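Local coordinates for DisA protein (PDB 6CCA), which probably transfers methyl groups to carbon, building the gem-dimethyl group of a polyketide intermediate on the disorazol assembly line, at residues A[171-174]-A[175-179]; A[339-342]-A[343-346]. One frame throughout, in Å; residues are numbered along the deposited sequence.

Interaction 1: A[171-174]-A[175-179]; sequences GQVA and ATDVL
The carboxylate of Asp-177 is the flat group here, and Ala-174 covers one of its faces: CB of Ala-174 sits almost straight over the group, 4.0 Å from OD2 of Asp-177. A methyl of Val-173 comes in from the same side but closer to the plane, near the OD2 edge, with CG2 of Val-173 likewise 4.0 Å from OD2 of Asp-177. The setting is a short loop after helix 165-169 that runs into helix 175-179. That preceding helix ends in a Schellman motif at Gly-171, whose positive phi of 70° is easily adopted by a residue without a side chain.

Val-173 and Ala-174, both extended, then carry the chain to the next helix. The carbonyl of Ala-174 faces into the new turn, where Asp-177 N donates to Ala-174 O over 3.0 Å; at 129° on the hydrogen the bond is bent and weak. An aspartate suits this place because its negative charge lies near the start of a helix, which should favour it electrostatically, while the small alanine lets the carboxylate fold back over the turn. With chi1 at -67°, CG of Asp-177 swings beside its own backbone N, which brings the group over the Ala-174 methyl.

The apolar part of the contact runs along the inner side. CG1 of Val-173 meets CG2 of Val-178 at 4.2 Å, and both valines also touch Leu-168 and Arg-164, which ties the loop to helix 165-169 and to the loop before it. Branched, compact valines fill this corner with methyls and need no polar partner. Further in, Leu-179 reaches Leu-157 and Cys-161 of helix 152-163. The turn is closed by the carbonyl of Ala-175, whose O accepts from two amides, Val-178 N at 3.0 Å and Leu-179 N at 2.8 Å.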
ATOM      1  N   GLY A 171       2.675 -19.505 -12.997  1.00 40.85           N
ATOM      2  CA  GLY A 171       3.289 -18.506 -13.887  1.00 44.51           C
ATOM      3  C   GLY A 171       2.858 -18.666 -15.336  1.00 46.19           C
ATOM      4  O   GLY A 171       3.531 -18.166 -16.237  1.00 43.53           O
ATOM      5  N   GLN A 172       1.741 -19.362 -15.556  1.00 46.31           N
ATOM      6  CA  GLN A 172       1.237 -19.593 -16.887  1.00 42.93           C
ATOM      7  C   GLN A 172       0.399 -18.412 -17.384  1.00 45.87           C
ATOM      8  O   GLN A 172      -0.022 -18.408 -18.526  1.00 43.61           O
ATOM      9  CB  GLN A 172       0.313 -20.775 -16.926  1.00 42.12           C
ATOM     10  CG  GLN A 172       0.728 -22.088 -16.314  1.00 49.30           C
ATOM     11  CD  GLN A 172      -0.427 -23.078 -16.431  1.00 51.63           C
ATOM     12  OE1 GLN A 172      -1.140 -23.367 -15.481  1.00 55.69           O
ATOM     13  NE2 GLN A 172      -0.659 -23.536 -17.629  1.00 62.09           N
ATOM     14  N   VAL A 173       0.069 -17.466 -16.515  1.00 42.25           N
ATOM     15  CA  VAL A 173      -0.542 -16.203 -16.958  1.00 39.40           C
ATOM     16  C   VAL A 173      -0.022 -15.116 -16.070  1.00 37.06           C
ATOM     17  O   VAL A 173       0.124 -15.294 -14.849  1.00 39.28           O
ATOM     18  CB  VAL A 173      -2.095 -16.234 -16.952  1.00 39.37           C
ATOM     19  CG1 VAL A 173      -2.629 -16.410 -15.545  1.00 39.61           C
ATOM     20  CG2 VAL A 173      -2.671 -14.932 -17.502  1.00 40.59           C
ATOM     21  N   ALA A 174       0.294 -13.980 -16.672  1.00 36.11           N
ATOM     22  CA  ALA A 174       0.794 -12.841 -15.942  1.00 37.03           C
ATOM     23  C   ALA A 174      -0.241 -12.272 -14.976  1.00 34.03           C
ATOM     24  O   ALA A 174      -1.367 -12.041 -15.348  1.00 34.34           O
ATOM     25  CB  ALA A 174       1.200 -11.750 -16.946  1.00 40.67           C
ATOM     26  N   ALA A 175       0.179 -11.973 -13.760  1.00 34.39           N
ATOM     27  CA  ALA A 175      -0.687 -11.362 -12.751  1.00 33.79           C
ATOM     28  C   ALA A 175      -1.437 -10.125 -13.226  1.00 35.82           C
ATOM     29  O   ALA A 175      -2.633  -9.976 -12.986  1.00 32.33           O
ATOM     30  CB  ALA A 175       0.124 -11.034 -11.516  1.00 38.03           C
ATOM     31  N   THR A 176      -0.737  -9.232 -13.934  1.00 35.85           N
ATOM     32  CA  THR A 176      -1.367  -7.993 -14.465  1.00 36.88           C
ATOM     33  C   THR A 176      -2.496  -8.252 -15.455  1.00 28.71           C
ATOM     34  O   THR A 176      -3.469  -7.512 -15.515  1.00 34.17           O
ATOM     35  CB  THR A 176      -0.293  -7.084 -15.141  1.00 40.27           C
ATOM     36  OG1 THR A 176       0.345  -7.843 -16.185  1.00 47.04           O
ATOM     37  CG2 THR A 176       0.743  -6.607 -14.077  1.00 47.55           C
ATOM     38  N   ASP A 177      -2.432  -9.326 -16.188  1.00 29.76           N
ATOM     39  CA  ASP A 177      -3.584  -9.705 -17.065  1.00 34.60           C
ATOM     40  C   ASP A 177      -4.879 -10.064 -16.292  1.00 31.51           C
ATOM     41  O   ASP A 177      -6.012  -9.954 -16.785  1.00 33.88           O
ATOM     42  CB  ASP A 177      -3.254 -10.913 -17.894  1.00 33.83           C
ATOM     43  CG  ASP A 177      -2.157 -10.650 -18.940  1.00 39.35           C
ATOM     44  OD1 ASP A 177      -1.670  -9.501 -19.046  1.00 44.67           O
ATOM     45  OD2 ASP A 177      -1.801 -11.640 -19.608  1.00 41.92           O
ATOM     46  N   VAL A 178      -4.711 -10.548 -15.074  1.00 29.87           N
ATOM     47  CA  VAL A 178      -5.885 -10.873 -14.266  1.00 27.98           C
ATOM     48  C   VAL A 178      -6.293  -9.675 -13.397  1.00 26.10           C
ATOM     49  O   VAL A 178      -7.482  -9.367 -13.238  1.00 26.81           O
ATOM     50  CB  VAL A 178      -5.557 -12.091 -13.395  1.00 25.94           C
ATOM     51  CG1 VAL A 178      -6.757 -12.452 -12.520  1.00 27.36           C
ATOM     52  CG2 VAL A 178      -5.126 -13.264 -14.272  1.00 26.01           C
ATOM     53  N   LEU A 179      -5.304  -9.012 -12.790  1.00 29.47           N
ATOM     54  CA  LEU A 179      -5.588  -7.842 -11.939  1.00 30.96           C
ATOM     55  C   LEU A 179      -5.995  -6.608 -12.762  1.00 32.65           C
ATOM     56  O   LEU A 179      -6.757  -5.773 -12.289  1.00 35.37           O
ATOM     57  CB  LEU A 179      -4.358  -7.485 -11.105  1.00 36.11           C
ATOM     58  CG  LEU A 179      -3.841  -8.577 -10.190  1.00 39.28           C
ATOM     59  CD1 LEU A 179      -2.449  -8.169  -9.700  1.00 43.36           C
ATOM     60  CD2 LEU A 179      -4.819  -8.751  -9.034  1.00 37.55           C
TER

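Interaction 2: A[339-342]-A[343-346]; sequences RVVH and FLTL
Val-341 and Thr-345 are joined by the first full helical hydrogen bond of helix 342-346, with Val-341 at the N-cap. This short helix follows strand 330-337 of the mixed sheet that carries the methyltransferase fold, and the chain reaches it through an inverse gamma turn centred on Val-340.

Backbone bonds come first. Thr-345 N donates to Val-341 O at 3.1 Å, nearly straight (166°); Leu-344 N adds a weak, bent bond to the same oxygen. One residue on, Leu-346 N meets His-342 O at 2.9 Å. A valine offers no polar atom for capping, and the amide of His-342 instead donates to the carboxylate of Glu-62 on helix 55-75.

Polar side chains are linked through one water. It donates a hydrogen bond to Val-340 O and lies 2.8 Å from His-342 ND1, in the plane of the imidazole at its edge, and also 2.8 Å from Thr-345 OG1. Histidine and threonine suit this site because each can donate or accept, so the water can join the turn to the helix. The other ring nitrogen, NE2, has a weak bond to Glu-66. Thr-345 points its hydroxyl back over the turn with chi1 at -62°, OG1 lying beside its own backbone N.

Apolar contacts complete the corner. Aromatic Phe-343 leads away from the turn, meeting Tyr-154 edge-to-face and packing on Leu-157 and Leu-158. Val-341 and Leu-344, three residues apart, pass at a slant on the helix flank, and Leu-344 continues onto Trp-354 and Leu-369. Their closest side-chain atoms are CG2 of Val-341 and CG of Leu-344, 3.6 Å apart, with CD1 of Leu-344 at 3.7 Å from the same methyl.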
ATOM      1  N   ARG A 339      -0.825  -4.025   8.132  1.00 17.19           N
ATOM      2  CA  ARG A 339      -1.029  -5.384   8.597  1.00 17.54           C
ATOM      3  C   ARG A 339      -0.948  -6.253   7.352  1.00 17.29           C
ATOM      4  O   ARG A 339      -1.392  -5.841   6.268  1.00 16.98           O
ATOM      5  CB  ARG A 339      -2.372  -5.462   9.323  1.00 23.44           C
ATOM      6  CG  ARG A 339      -2.713  -6.849   9.852  1.00 34.33           C
ATOM      7  CD  ARG A 339      -4.104  -6.967  10.550  1.00 43.78           C
ATOM      8  NE  ARG A 339      -4.043  -6.324  11.843  1.00 49.34           N
ATOM      9  CZ  ARG A 339      -3.347  -6.795  12.881  1.00 59.10           C
ATOM     10  NH1 ARG A 339      -2.698  -7.948  12.808  1.00 56.85           N
ATOM     11  NH2 ARG A 339      -3.318  -6.117  14.020  1.00 62.77           N
ATOM     12  N   VAL A 340      -0.292  -7.432   7.464  1.00 17.73           N
ATOM     13  CA  VAL A 340      -0.117  -8.311   6.344  1.00 18.83           C
ATOM     14  C   VAL A 340      -1.434  -9.116   6.189  1.00 21.19           C
ATOM     15  O   VAL A 340      -1.469 -10.318   6.405  1.00 22.57           O
ATOM     16  CB  VAL A 340       1.015  -9.321   6.536  1.00 20.43           C
ATOM     17  CG1 VAL A 340       1.276  -9.988   5.209  1.00 20.23           C
ATOM     18  CG2 VAL A 340       2.335  -8.646   6.916  1.00 20.48           C
ATOM     19  N   VAL A 341      -2.515  -8.459   5.873  1.00 19.84           N
ATOM     20  CA  VAL A 341      -3.807  -9.169   5.658  1.00 20.44           C
ATOM     21  C   VAL A 341      -3.763 -10.178   4.489  1.00 17.79           C
ATOM     22  O   VAL A 341      -3.064  -9.984   3.463  1.00 16.78           O
ATOM     23  CB  VAL A 341      -4.970  -8.147   5.505  1.00 19.87           C
ATOM     24  CG1 VAL A 341      -5.081  -7.334   6.784  1.00 24.34           C
ATOM     25  CG2 VAL A 341      -4.774  -7.218   4.313  1.00 20.42           C
ATOM     26  N   HIS A 342      -4.557 -11.273   4.638  1.00 17.80           N
ATOM     27  CA  HIS A 342      -4.542 -12.353   3.659  1.00 17.69           C
ATOM     28  C   HIS A 342      -5.023 -11.855   2.296  1.00 18.10           C
ATOM     29  O   HIS A 342      -4.546 -12.288   1.239  1.00 17.17           O
ATOM     30  CB  HIS A 342      -5.435 -13.484   4.130  1.00 19.70           C
ATOM     31  CG  HIS A 342      -5.026 -14.069   5.439  1.00 19.98           C
ATOM     32  ND1 HIS A 342      -3.708 -14.133   5.869  1.00 20.52           N
ATOM     33  CD2 HIS A 342      -5.766 -14.669   6.408  1.00 21.89           C
ATOM     34  CE1 HIS A 342      -3.667 -14.682   7.065  1.00 20.71           C
ATOM     35  NE2 HIS A 342      -4.898 -15.027   7.404  1.00 21.47           N
ATOM     36  N   PHE A 343      -5.913 -10.885   2.321  1.00 18.82           N
ATOM     37  CA  PHE A 343      -6.380 -10.272   1.094  1.00 18.94           C
ATOM     38  C   PHE A 343      -5.254  -9.777   0.269  1.00 18.47           C
ATOM     39  O   PHE A 343      -5.218  -9.909  -0.953  1.00 19.75           O
ATOM     40  CB  PHE A 343      -7.335  -9.085   1.391  1.00 21.88           C
ATOM     41  CG  PHE A 343      -7.515  -8.193   0.177  1.00 23.14           C
ATOM     42  CD1 PHE A 343      -8.313  -8.623  -0.889  1.00 25.02           C
ATOM     43  CD2 PHE A 343      -6.817  -7.018   0.045  1.00 25.29           C
ATOM     44  CE1 PHE A 343      -8.462  -7.862  -2.076  1.00 26.58           C
ATOM     45  CE2 PHE A 343      -6.903  -6.252  -1.126  1.00 28.21           C
ATOM     46  CZ  PHE A 343      -7.753  -6.663  -2.192  1.00 27.65           C
ATOM     47  N   LEU A 344      -4.305  -9.093   0.902  1.00 16.81           N
ATOM     48  CA  LEU A 344      -3.137  -8.608   0.190  1.00 18.03           C
ATOM     49  C   LEU A 344      -2.191  -9.705  -0.252  1.00 17.19           C
ATOM     50  O   LEU A 344      -1.654  -9.696  -1.394  1.00 19.31           O
ATOM     51  CB  LEU A 344      -2.359  -7.596   1.074  1.00 16.97           C
ATOM     52  CG  LEU A 344      -3.135  -6.287   1.302  1.00 19.73           C
ATOM     53  CD1 LEU A 344      -2.294  -5.429   2.270  1.00 20.92           C
ATOM     54  CD2 LEU A 344      -3.372  -5.519   0.009  1.00 21.47           C
ATOM     55  N   THR A 345      -1.893 -10.636   0.654  1.00 16.92           N
ATOM     56  CA  THR A 345      -1.008 -11.726   0.269  1.00 17.40           C
ATOM     57  C   THR A 345      -1.496 -12.422  -1.011  1.00 17.20           C
ATOM     58  O   THR A 345      -0.721 -12.701  -1.912  1.00 18.26           O
ATOM     59  CB  THR A 345      -0.824 -12.764   1.399  1.00 17.64           C
ATOM     60  OG1 THR A 345      -0.213 -12.121   2.550  1.00 17.05           O
ATOM     61  CG2 THR A 345       0.060 -13.943   0.888  1.00 18.19           C
ATOM     62  N   LEU A 346      -2.786 -12.675  -1.086  1.00 17.23           N
ATOM     63  CA  LEU A 346      -3.358 -13.411  -2.237  1.00 17.63           C
ATOM     64  C   LEU A 346      -3.359 -12.612  -3.547  1.00 19.87           C
ATOM     65  O   LEU A 346      -3.219 -13.216  -4.593  1.00 20.24           O
ATOM     66  CB  LEU A 346      -4.778 -13.857  -1.957  1.00 16.84           C
ATOM     67  CG  LEU A 346      -4.949 -14.912  -0.912  1.00 19.52           C
ATOM     68  CD1 LEU A 346      -6.428 -15.178  -0.651  1.00 22.26           C
ATOM     69  CD2 LEU A 346      -4.219 -16.133  -1.403  1.00 24.77           C
TER
HETATM   70  O   HOH W   1      -1.310 -12.859   5.020  1.00 19.35           O

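Both interactions join a loop to a short helix, and they come in series along the chain: interaction 1 closes well before interaction 2 opens. Their centres lie 18 Å apart, and about 6 Å separates their nearest atoms, so they do not touch directly. Helix 152-163 bridges them, since Leu-157 packs against Leu-179 of interaction 1 and Phe-343 of interaction 2. Tyr-165, on the helix just before 171-174, bonds through its hydroxyl to Leu-346 O. Beyond helix 342-346, Leu-350 and Leu-351 meet Ala-175 and Leu-179. The centre of interaction 1 lies about 20 Å from the chain centre, that of the more deeply set interaction 2 about 11 Å.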